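Local structure of bifunctional protein PutA (Bdellovibrio bacteriovorus, 5UR2) at residues B[750-755]-B[785-790]; B[762-767]-B[794-799]; B[770-775]-B[879-884]. The protein probably oxidises proline to glutamate in two steps, joining an FAD-dependent proline dehydrogenase barrel to an NAD-dependent L-glutamate gamma-semialdehyde dehydrogenase. All blocks are in the same frame, centred on the assembly; numbering follows the deposited sequence.

Contact 1: B[750-755]-B[785-790]; sequences KNAVII and RVIVLD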
loop_
_atom_site.group_PDB
_atom_site.type_symbol
_atom_site.label_atom_id
_atom_site.label_comp_id
_atom_site.label_asym_id
_atom_site.label_seq_id
_atom_site.Cartn_x
_atom_site.Cartn_y
_atom_site.Cartn_z
ATOM N N LYS B 750 -4.302 12.718 -26.500
ATOM C CA LYS B 750 -5.113 12.826 -27.711
ATOM C C LYS B 750 -6.220 11.799 -27.518
ATOM O O LYS B 750 -6.160 10.695 -28.059
ATOM C CB LYS B 750 -4.297 12.560 -28.976
ATOM C CG LYS B 750 -5.034 12.848 -30.268
ATOM C CD LYS B 750 -5.261 14.341 -30.453
ATOM C CE LYS B 750 -6.104 14.654 -31.691
ATOM N NZ LYS B 750 -6.267 16.134 -31.878
ATOM N N ASN B 751 -7.203 12.151 -26.697
ATOM C CA ASN B 751 -8.108 11.178 -26.111
ATOM C C ASN B 751 -9.325 10.918 -26.996
ATOM O O ASN B 751 -9.947 11.850 -27.515
ATOM C CB ASN B 751 -8.539 11.677 -24.737
ATOM C CG ASN B 751 -7.364 12.177 -23.928
ATOM O OD1 ASN B 751 -6.465 11.398 -23.570
ATOM N ND2 ASN B 751 -7.343 13.475 -23.647
ATOM N N ALA B 752 -9.685 9.641 -27.123
ATOM C CA ALA B 752 -10.762 9.213 -27.995
ATOM C C ALA B 752 -11.920 8.647 -27.178
ATOM O O ALA B 752 -11.728 8.084 -26.098
ATOM C CB ALA B 752 -10.267 8.168 -29.002
ATOM N N VAL B 753 -13.130 8.830 -27.698
ATOM C CA VAL B 753 -14.317 8.125 -27.231
ATOM C C VAL B 753 -14.802 7.241 -28.378
ATOM O O VAL B 753 -14.966 7.715 -29.510
ATOM C CB VAL B 753 -15.414 9.106 -26.776
ATOM C CG1 VAL B 753 -16.654 8.332 -26.307
ATOM C CG2 VAL B 753 -14.890 9.995 -25.657
ATOM N N ILE B 754 -15.003 5.956 -28.100
ATOM C CA ILE B 754 -15.485 5.015 -29.105
ATOM C C ILE B 754 -16.993 4.884 -28.956
ATOM O O ILE B 754 -17.499 4.703 -27.841
ATOM C CB ILE B 754 -14.809 3.642 -28.970
ATOM C CG1 ILE B 754 -13.296 3.768 -29.108
ATOM C CG2 ILE B 754 -15.355 2.686 -30.050
ATOM C CD1 ILE B 754 -12.566 2.484 -28.790
ATOM N N ILE B 755 -17.711 4.976 -30.068
ATOM C CA ILE B 755 -19.161 4.830 -30.090
ATOM C C ILE B 755 -19.494 3.504 -30.756
ATOM O O ILE B 755 -19.363 3.364 -31.978
ATOM C CB ILE B 755 -19.844 5.985 -30.826
ATOM C CG1 ILE B 755 -19.363 7.332 -30.291
ATOM C CG2 ILE B 755 -21.346 5.822 -30.736
ATOM C CD1 ILE B 755 -19.622 7.537 -28.825
ATOM N N ARG B 785 -11.000 13.165 -30.144
ATOM C CA ARG B 785 -11.251 12.161 -31.168
ATOM C C ARG B 785 -12.511 11.408 -30.784
ATOM O O ARG B 785 -12.658 10.984 -29.633
ATOM C CB ARG B 785 -10.067 11.196 -31.298
ATOM C CG ARG B 785 -8.771 11.843 -31.793
ATOM C CD ARG B 785 -7.687 10.799 -31.931
ATOM N NE ARG B 785 -7.430 10.110 -30.670
ATOM C CZ ARG B 785 -7.055 8.841 -30.571
ATOM N NH1 ARG B 785 -6.902 8.098 -31.665
ATOM N NH2 ARG B 785 -6.855 8.308 -29.373
ATOM N N VAL B 786 -13.435 11.271 -31.728
ATOM C CA VAL B 786 -14.633 10.472 -31.524
ATOM C C VAL B 786 -14.652 9.429 -32.625
ATOM O O VAL B 786 -14.769 9.769 -33.806
ATOM C CB VAL B 786 -15.906 11.326 -31.513
ATOM C CG1 VAL B 786 -17.118 10.485 -31.125
ATOM C CG2 VAL B 786 -15.739 12.483 -30.519
ATOM N N ILE B 787 -14.518 8.165 -32.238
ATOM C CA ILE B 787 -14.366 7.049 -33.164
ATOM C C ILE B 787 -15.692 6.302 -33.183
ATOM O O ILE B 787 -16.105 5.732 -32.165
ATOM C CB ILE B 787 -13.199 6.136 -32.759
ATOM C CG1 ILE B 787 -11.901 6.949 -32.650
ATOM C CG2 ILE B 787 -13.019 5.020 -33.751
ATOM C CD1 ILE B 787 -10.728 6.181 -32.034
ATOM N N VAL B 788 -16.375 6.339 -34.329
ATOM C CA VAL B 788 -17.777 5.941 -34.448
ATOM C C VAL B 788 -17.887 4.790 -35.437
ATOM O O VAL B 788 -17.452 4.910 -36.591
ATOM C CB VAL B 788 -18.672 7.113 -34.902
ATOM C CG1 VAL B 788 -20.127 6.690 -34.890
ATOM C CG2 VAL B 788 -18.460 8.359 -34.047
ATOM N N LEU B 789 -18.506 3.697 -35.005
ATOM C CA LEU B 789 -18.673 2.557 -35.892
ATOM C C LEU B 789 -19.688 2.880 -36.987
ATOM O O LEU B 789 -20.585 3.716 -36.813
ATOM C CB LEU B 789 -19.103 1.318 -35.105
ATOM C CG LEU B 789 -18.005 0.378 -34.606
ATOM C CD1 LEU B 789 -17.096 1.062 -33.568
ATOM C CD2 LEU B 789 -18.629 -0.879 -34.034
ATOM N N ASP B 790 -19.543 2.190 -38.120
ATOM C CA ASP B 790 -20.180 2.632 -39.361
ATOM C C ASP B 790 -21.707 2.600 -39.271
ATOM O O ASP B 790 -22.380 3.538 -39.722
ATOM C CB ASP B 790 -19.688 1.773 -40.530
ATOM C CG ASP B 790 -19.956 2.419 -41.882
ATOM O OD1 ASP B 790 -19.297 3.435 -42.171
ATOM O OD2 ASP B 790 -20.816 1.936 -42.652
#

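Contact 2: B[762-767]-B[794-799]; sequences DEAVDG and DRFVDR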
loop_
_atom_site.group_PDB
_atom_site.type_symbol
_atom_site.label_atom_id
_atom_site.label_comp_id
_atom_site.label_asym_id
_atom_site.label_seq_id
_atom_site.Cartn_x
_atom_site.Cartn_y
_atom_site.Cartn_z
ATOM N N ASP B 762 -28.458 9.017 -26.251
ATOM C CA ASP B 762 -28.644 10.091 -25.271
ATOM C C ASP B 762 -27.391 10.268 -24.419
ATOM O O ASP B 762 -26.864 11.380 -24.281
ATOM C CB ASP B 762 -29.849 9.801 -24.359
ATOM C CG ASP B 762 -31.191 10.050 -25.029
ATOM O OD1 ASP B 762 -31.258 10.837 -25.999
ATOM O OD2 ASP B 762 -32.188 9.457 -24.565
ATOM N N GLU B 763 -26.901 9.171 -23.832
ATOM C CA GLU B 763 -25.712 9.256 -22.994
ATOM C C GLU B 763 -24.490 9.615 -23.832
ATOM O O GLU B 763 -23.672 10.455 -23.429
ATOM C CB GLU B 763 -25.480 7.927 -22.273
ATOM C CG GLU B 763 -26.672 7.339 -21.553
ATOM C CD GLU B 763 -26.762 7.754 -20.110
ATOM O OE1 GLU B 763 -25.718 8.086 -19.514
ATOM O OE2 GLU B 763 -27.881 7.744 -19.566
ATOM N N ALA B 764 -24.358 8.999 -25.008
ATOM C CA ALA B 764 -23.143 9.166 -25.800
ATOM C C ALA B 764 -22.967 10.611 -26.245
ATOM O O ALA B 764 -21.883 11.188 -26.086
ATOM C CB ALA B 764 -23.161 8.221 -27.002
ATOM N N VAL B 765 -24.027 11.224 -26.789
ATOM C CA VAL B 765 -23.909 12.598 -27.279
ATOM C C VAL B 765 -23.617 13.552 -26.127
ATOM O O VAL B 765 -22.719 14.401 -26.209
ATOM C CB VAL B 765 -25.174 13.024 -28.049
ATOM C CG1 VAL B 765 -25.135 14.533 -28.318
ATOM C CG2 VAL B 765 -25.255 12.283 -29.360
ATOM N N ASP B 766 -24.376 13.433 -25.038
ATOM C CA ASP B 766 -24.119 14.293 -23.895
ATOM C C ASP B 766 -22.690 14.121 -23.383
ATOM O O ASP B 766 -21.979 15.107 -23.167
ATOM C CB ASP B 766 -25.130 14.017 -22.790
ATOM C CG ASP B 766 -25.096 15.079 -21.716
ATOM O OD1 ASP B 766 -25.503 16.226 -22.005
ATOM O OD2 ASP B 766 -24.655 14.769 -20.591
ATOM N N GLY B 767 -22.236 12.875 -23.220
ATOM C CA GLY B 767 -20.885 12.658 -22.719
ATOM C C GLY B 767 -19.808 13.212 -23.642
ATOM O O GLY B 767 -18.842 13.828 -23.183
ATOM N N ASP B 794 -24.202 7.732 -38.957
ATOM C CA ASP B 794 -25.084 8.808 -39.402
ATOM C C ASP B 794 -25.979 9.309 -38.270
ATOM O O ASP B 794 -26.188 10.519 -38.127
ATOM C CB ASP B 794 -25.921 8.339 -40.597
ATOM C CG ASP B 794 -25.087 8.178 -41.862
ATOM O OD1 ASP B 794 -24.017 8.814 -41.961
ATOM O OD2 ASP B 794 -25.495 7.409 -42.756
ATOM N N ARG B 795 -26.552 8.396 -37.487
ATOM C CA ARG B 795 -27.433 8.789 -36.385
ATOM C C ARG B 795 -26.683 9.582 -35.314
ATOM O O ARG B 795 -27.153 10.627 -34.847
ATOM C CB ARG B 795 -28.078 7.543 -35.779
ATOM C CG ARG B 795 -29.302 7.032 -36.514
ATOM C CD ARG B 795 -29.706 5.659 -35.988
ATOM N NE ARG B 795 -28.808 4.623 -36.502
ATOM C CZ ARG B 795 -28.517 3.492 -35.866
ATOM N NH1 ARG B 795 -29.038 3.251 -34.669
ATOM N NH2 ARG B 795 -27.690 2.613 -36.421
ATOM N N PHE B 796 -25.522 9.084 -34.899
ATOM C CA PHE B 796 -24.784 9.738 -33.828
ATOM C C PHE B 796 -24.295 11.112 -34.256
ATOM O O PHE B 796 -24.449 12.092 -33.521
ATOM C CB PHE B 796 -23.609 8.864 -33.397
ATOM C CG PHE B 796 -22.664 9.559 -32.479
ATOM C CD1 PHE B 796 -22.938 9.649 -31.130
ATOM C CD2 PHE B 796 -21.499 10.124 -32.963
ATOM C CE1 PHE B 796 -22.066 10.290 -30.271
ATOM C CE2 PHE B 796 -20.632 10.762 -32.109
ATOM C CZ PHE B 796 -20.920 10.842 -30.761
ATOM N N VAL B 797 -23.698 11.200 -35.444
ATOM C CA VAL B 797 -23.119 12.458 -35.903
ATOM C C VAL B 797 -24.205 13.505 -36.125
ATOM O O VAL B 797 -24.004 14.692 -35.838
ATOM C CB VAL B 797 -22.265 12.206 -37.164
ATOM C CG1 VAL B 797 -21.924 13.494 -37.864
ATOM C CG2 VAL B 797 -20.990 11.499 -36.769
ATOM N N ASP B 798 -25.377 13.095 -36.621
ATOM C CA ASP B 798 -26.455 14.072 -36.783
ATOM C C ASP B 798 -26.849 14.673 -35.431
ATOM O O ASP B 798 -26.949 15.895 -35.294
ATOM C CB ASP B 798 -27.669 13.444 -37.475
ATOM C CG ASP B 798 -28.870 14.409 -37.574
ATOM O OD1 ASP B 798 -28.814 15.362 -38.386
ATOM O OD2 ASP B 798 -29.874 14.220 -36.843
ATOM N N ARG B 799 -27.032 13.835 -34.405
ATOM C CA ARG B 799 -27.404 14.374 -33.093
ATOM C C ARG B 799 -26.262 15.168 -32.464
ATOM O O ARG B 799 -26.503 16.178 -31.792
ATOM C CB ARG B 799 -27.841 13.254 -32.163
ATOM C CG ARG B 799 -29.141 12.582 -32.563
ATOM C CD ARG B 799 -29.651 11.741 -31.396
ATOM N NE ARG B 799 -30.210 12.549 -30.310
ATOM C CZ ARG B 799 -30.511 12.066 -29.105
ATOM N NH1 ARG B 799 -30.285 10.786 -28.830
ATOM N NH2 ARG B 799 -31.032 12.857 -28.173
#

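Contact 3: B[770-775]-B[879-884]; sequences YSAFGF and PVVAVI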
loop_
_atom_site.group_PDB
_atom_site.type_symbol
_atom_site.label_atom_id
_atom_site.label_comp_id
_atom_site.label_asym_id
_atom_site.label_seq_id
_atom_site.Cartn_x
_atom_site.Cartn_y
_atom_site.Cartn_z
ATOM N N TYR B 770 -19.745 17.252 -23.628
ATOM C CA TYR B 770 -19.090 17.835 -22.464
ATOM C C TYR B 770 -17.613 17.474 -22.424
ATOM O O TYR B 770 -16.778 18.321 -22.080
ATOM C CB TYR B 770 -19.782 17.430 -21.155
ATOM C CG TYR B 770 -19.020 17.994 -19.977
ATOM C CD1 TYR B 770 -18.950 19.360 -19.786
ATOM C CD2 TYR B 770 -18.307 17.162 -19.094
ATOM C CE1 TYR B 770 -18.228 19.905 -18.736
ATOM C CE2 TYR B 770 -17.590 17.699 -18.032
ATOM C CZ TYR B 770 -17.549 19.085 -17.867
ATOM O OH TYR B 770 -16.837 19.671 -16.840
ATOM N N SER B 771 -17.262 16.240 -22.796
ATOM C CA SER B 771 -15.846 15.846 -22.812
ATOM C C SER B 771 -15.035 16.647 -23.833
ATOM O O SER B 771 -13.836 16.904 -23.621
ATOM C CB SER B 771 -15.714 14.343 -23.093
ATOM O OG SER B 771 -16.290 13.541 -22.066
ATOM N N ALA B 772 -15.657 17.028 -24.953
ATOM C CA ALA B 772 -14.972 17.734 -26.027
ATOM C C ALA B 772 -14.969 19.245 -25.841
ATOM O O ALA B 772 -13.968 19.895 -26.158
ATOM C CB ALA B 772 -15.613 17.399 -27.374
ATOM N N PHE B 773 -16.067 19.831 -25.348
ATOM C CA PHE B 773 -16.191 21.280 -25.325
ATOM C C PHE B 773 -16.208 21.880 -23.918
ATOM O O PHE B 773 -16.108 23.103 -23.785
ATOM C CB PHE B 773 -17.449 21.712 -26.109
ATOM C CG PHE B 773 -17.418 21.318 -27.578
ATOM C CD1 PHE B 773 -16.310 21.615 -28.372
ATOM C CD2 PHE B 773 -18.484 20.635 -28.161
ATOM C CE1 PHE B 773 -16.270 21.255 -29.722
ATOM C CE2 PHE B 773 -18.445 20.265 -29.519
ATOM C CZ PHE B 773 -17.340 20.585 -30.297
ATOM N N GLY B 774 -16.289 21.068 -22.868
ATOM C CA GLY B 774 -16.085 21.569 -21.518
ATOM C C GLY B 774 -14.754 22.290 -21.369
ATOM O O GLY B 774 -13.723 21.769 -21.803
ATOM N N PHE B 775 -14.781 23.494 -20.773
ATOM C CA PHE B 775 -13.683 24.464 -20.713
ATOM C C PHE B 775 -13.022 24.605 -22.082
ATOM O O PHE B 775 -11.795 24.734 -22.195
ATOM C CB PHE B 775 -12.663 24.112 -19.621
ATOM C CG PHE B 775 -11.733 25.252 -19.282
ATOM C CD1 PHE B 775 -12.179 26.571 -19.340
ATOM C CD2 PHE B 775 -10.408 25.011 -18.916
ATOM C CE1 PHE B 775 -11.315 27.651 -19.048
ATOM C CE2 PHE B 775 -9.538 26.068 -18.627
ATOM C CZ PHE B 775 -9.992 27.392 -18.690
ATOM N N PRO B 879 -11.283 23.749 -28.703
ATOM C CA PRO B 879 -12.605 23.145 -28.957
ATOM C C PRO B 879 -12.714 22.577 -30.370
ATOM O O PRO B 879 -13.509 23.034 -31.196
ATOM C CB PRO B 879 -13.552 24.328 -28.710
ATOM C CG PRO B 879 -12.762 25.521 -29.149
ATOM C CD PRO B 879 -11.317 25.222 -28.791
ATOM N N VAL B 880 -11.896 21.566 -30.656
ATOM C CA VAL B 880 -11.715 21.030 -32.005
ATOM C C VAL B 880 -11.775 19.510 -31.927
ATOM O O VAL B 880 -10.964 18.890 -31.230
ATOM C CB VAL B 880 -10.383 21.502 -32.624
ATOM C CG1 VAL B 880 -10.170 20.940 -34.048
ATOM C CG2 VAL B 880 -10.328 23.028 -32.652
ATOM N N VAL B 881 -12.743 18.914 -32.616
ATOM C CA VAL B 881 -12.998 17.480 -32.554
ATOM C C VAL B 881 -12.816 16.867 -33.937
ATOM O O VAL B 881 -13.323 17.399 -34.935
ATOM C CB VAL B 881 -14.418 17.176 -32.041
ATOM C CG1 VAL B 881 -14.696 15.667 -32.091
ATOM C CG2 VAL B 881 -14.599 17.744 -30.642
ATOM N N ALA B 882 -12.146 15.714 -33.984
ATOM C CA ALA B 882 -12.042 14.912 -35.199
ATOM C C ALA B 882 -12.923 13.677 -35.041
ATOM O O ALA B 882 -12.663 12.836 -34.171
ATOM C CB ALA B 882 -10.587 14.506 -35.465
ATOM N N VAL B 883 -13.956 13.568 -35.877
ATOM C CA VAL B 883 -14.814 12.381 -35.914
ATOM C C VAL B 883 -14.211 11.388 -36.903
ATOM O O VAL B 883 -13.978 11.725 -38.069
ATOM C CB VAL B 883 -16.256 12.742 -36.307
ATOM C CG1 VAL B 883 -17.110 11.486 -36.388
ATOM C CG2 VAL B 883 -16.858 13.703 -35.316
ATOM N N ILE B 884 -13.940 10.166 -36.443
ATOM C CA ILE B 884 -13.213 9.167 -37.229
ATOM C C ILE B 884 -14.101 7.951 -37.427
ATOM O O ILE B 884 -14.687 7.442 -36.465
ATOM C CB ILE B 884 -11.895 8.750 -36.549
ATOM C CG1 ILE B 884 -11.037 9.971 -36.222
ATOM C CG2 ILE B 884 -11.123 7.777 -37.430
ATOM C CD1 ILE B 884 -9.848 9.647 -35.328
#

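Contact 1: B[750-755]-B[785-790]
Arg785 and Lys750 make the tight end of this contact. The Arg785 guanidinium turns one edge to the Lys750 carbonyl, whose O takes NE at 3.0 Å and NH2 at 2.8 Å. Both bonds are weak, with angles under 130° at the hydrogen. The bend of the arginine chain at chi3 (-58°) folds the guanidinium back over Ala752, whose CB lies 3.3 Å above one face, toward the rim. The carbonyls of Ile895 and Ala896, at the end of helix 889-896, bind NH1 and NH2 and probably favour the positive charge. Asn751 ND2 bonds to the carbonyls of Ala782 and Cys780, the predicted catalytic cysteine. Beyond this corner the backbones run as parallel strands, 22° apart, the two strands of the beta-alpha-beta unit 751-755, 761-773, 783-789 in the aldehyde dehydrogenase part. Ile787 N to Val753 O, 2.8 Å, and Ile755 N to Ile787 O, 2.7 Å, are nearly straight rungs. Looser are the side chains on the face of Ile754 and Ile787, which both pack on helix 889-896: Ile754 CG1 meets Ile787 CB only at 4.4 Å, and Ile754 CG2 lies 4.2 Å from Leu789 CD1. Past Leu789 the exposed Asp790 points away and pairs with Arg885.

Contact 2: B[762-767]-B[794-799]
Two flat groups of 794-799, the Phe796 ring and the Arg799 guanidinium, reach helix 762-767 in different ways. The ring is approached along its CD1-CE1 side by oblique methyl packing: Ala764 CB comes to 4.0 Å from CE1, and Val765 CG2 lies 3.9 Å from both CD1 and CE1. With CG anti to the backbone N (chi1 170°), the ring reaches back toward the neighbouring helix, and ring and valine point opposite ways as they pass. The guanidinium presents its edge to Asp762: NH1 and NH2 both donate to OD1, each at 3.0 Å, in a salt bridge that is end-on but converges on a single oxygen. OD1 lies in the guanidinium plane, while the carboxylate is turned 77° from it; NH2 arrives nearly in line with the C-O bond and NH1 comes in well off the carboxylate plane. Between ring and charge, Val765 CG2 also touches Arg799 CB at 3.9 Å. Arg799 NE pairs with Glu154, and Asp762 OD2 accepts from Ala148 N, next to helix 152-173 of the proline dehydrogenase barrel. With axes 10.1 Å apart and crossing at -46°, the helices lie on the face of the mixed sheet that carries Ile755, Val786 and Val788, in the alternating beta-alpha layout of the aldehyde dehydrogenase part, the portion that holds the predicted catalytic Cys780.

Contact 3: B[770-775]-B[879-884]
Apolar packing carries most of the contact between Ala772, Phe773 and the strand residues Pro879 and Val881. The closest approach is Ala772 CB to Val881 CG2 at 3.4 Å, shorter than usual for two carbons: a tight, slightly compressed contact where the helix comes down on the strand. Val881 chi1 is 176°, which sets CG2 beside the backbone N; from there the same methyl also reaches Phe773 CZ at 4.0 Å, oblique to the ring. Further back along the same rim, Phe773 CD1 lies 3.9 Å from Pro879 CB, and the phenyl side chain crosses both the proline and the valine at about a right angle. One face of the ring is occupied from within the helix, where Ala772 CB sits 4.2 Å above its centre. Ile861 and Pro859 also touch Phe773.

In fold terms, the last turn of helix 761-773 settles on strand 880-886. That strand runs parallel between 783-789 and 860-863 in the sheet of the aldehyde dehydrogenase part, so the helix leaving strand 751-755 reaches past its own beta-alpha-beta unit to a strand far along the chain.

The polar component is slight, with no hydrogen bond spanning the two segments. Pro879 O faces Phe773 CE1 at 3.6 Å, near the ring plane, so the carbonyl meets the ring's edge and its weakly positive hydrogens. Within 770-775, Gly774 N still donates to Tyr770 O at 2.9 Å, although Gly774 is the first residue to leave helical backbone angles.

How the contacts relate
All three contacts are built largely from buried residues, but their chemistry differs with their place: in the sheet, on its face, or toward the barrel. Contact 1 is a strand pair inside the sheet, dominated by backbone hydrogen bonds. Contact 3 sets the end of helix 761-773 on that sheet with almost purely apolar atoms, and contact 2, between helices on the sheet's face, adds a salt bridge at partly exposed residues facing the proline dehydrogenase barrel. Contacts 2 and 3 share helix 761-773. Phe796 of contact 2 packs on Ile755, Val786 and Val788 of contact 1, while strands 783-789 and 880-886 are neighbours, with Val786 O probably accepting from Ile884 N at 2.8 Å.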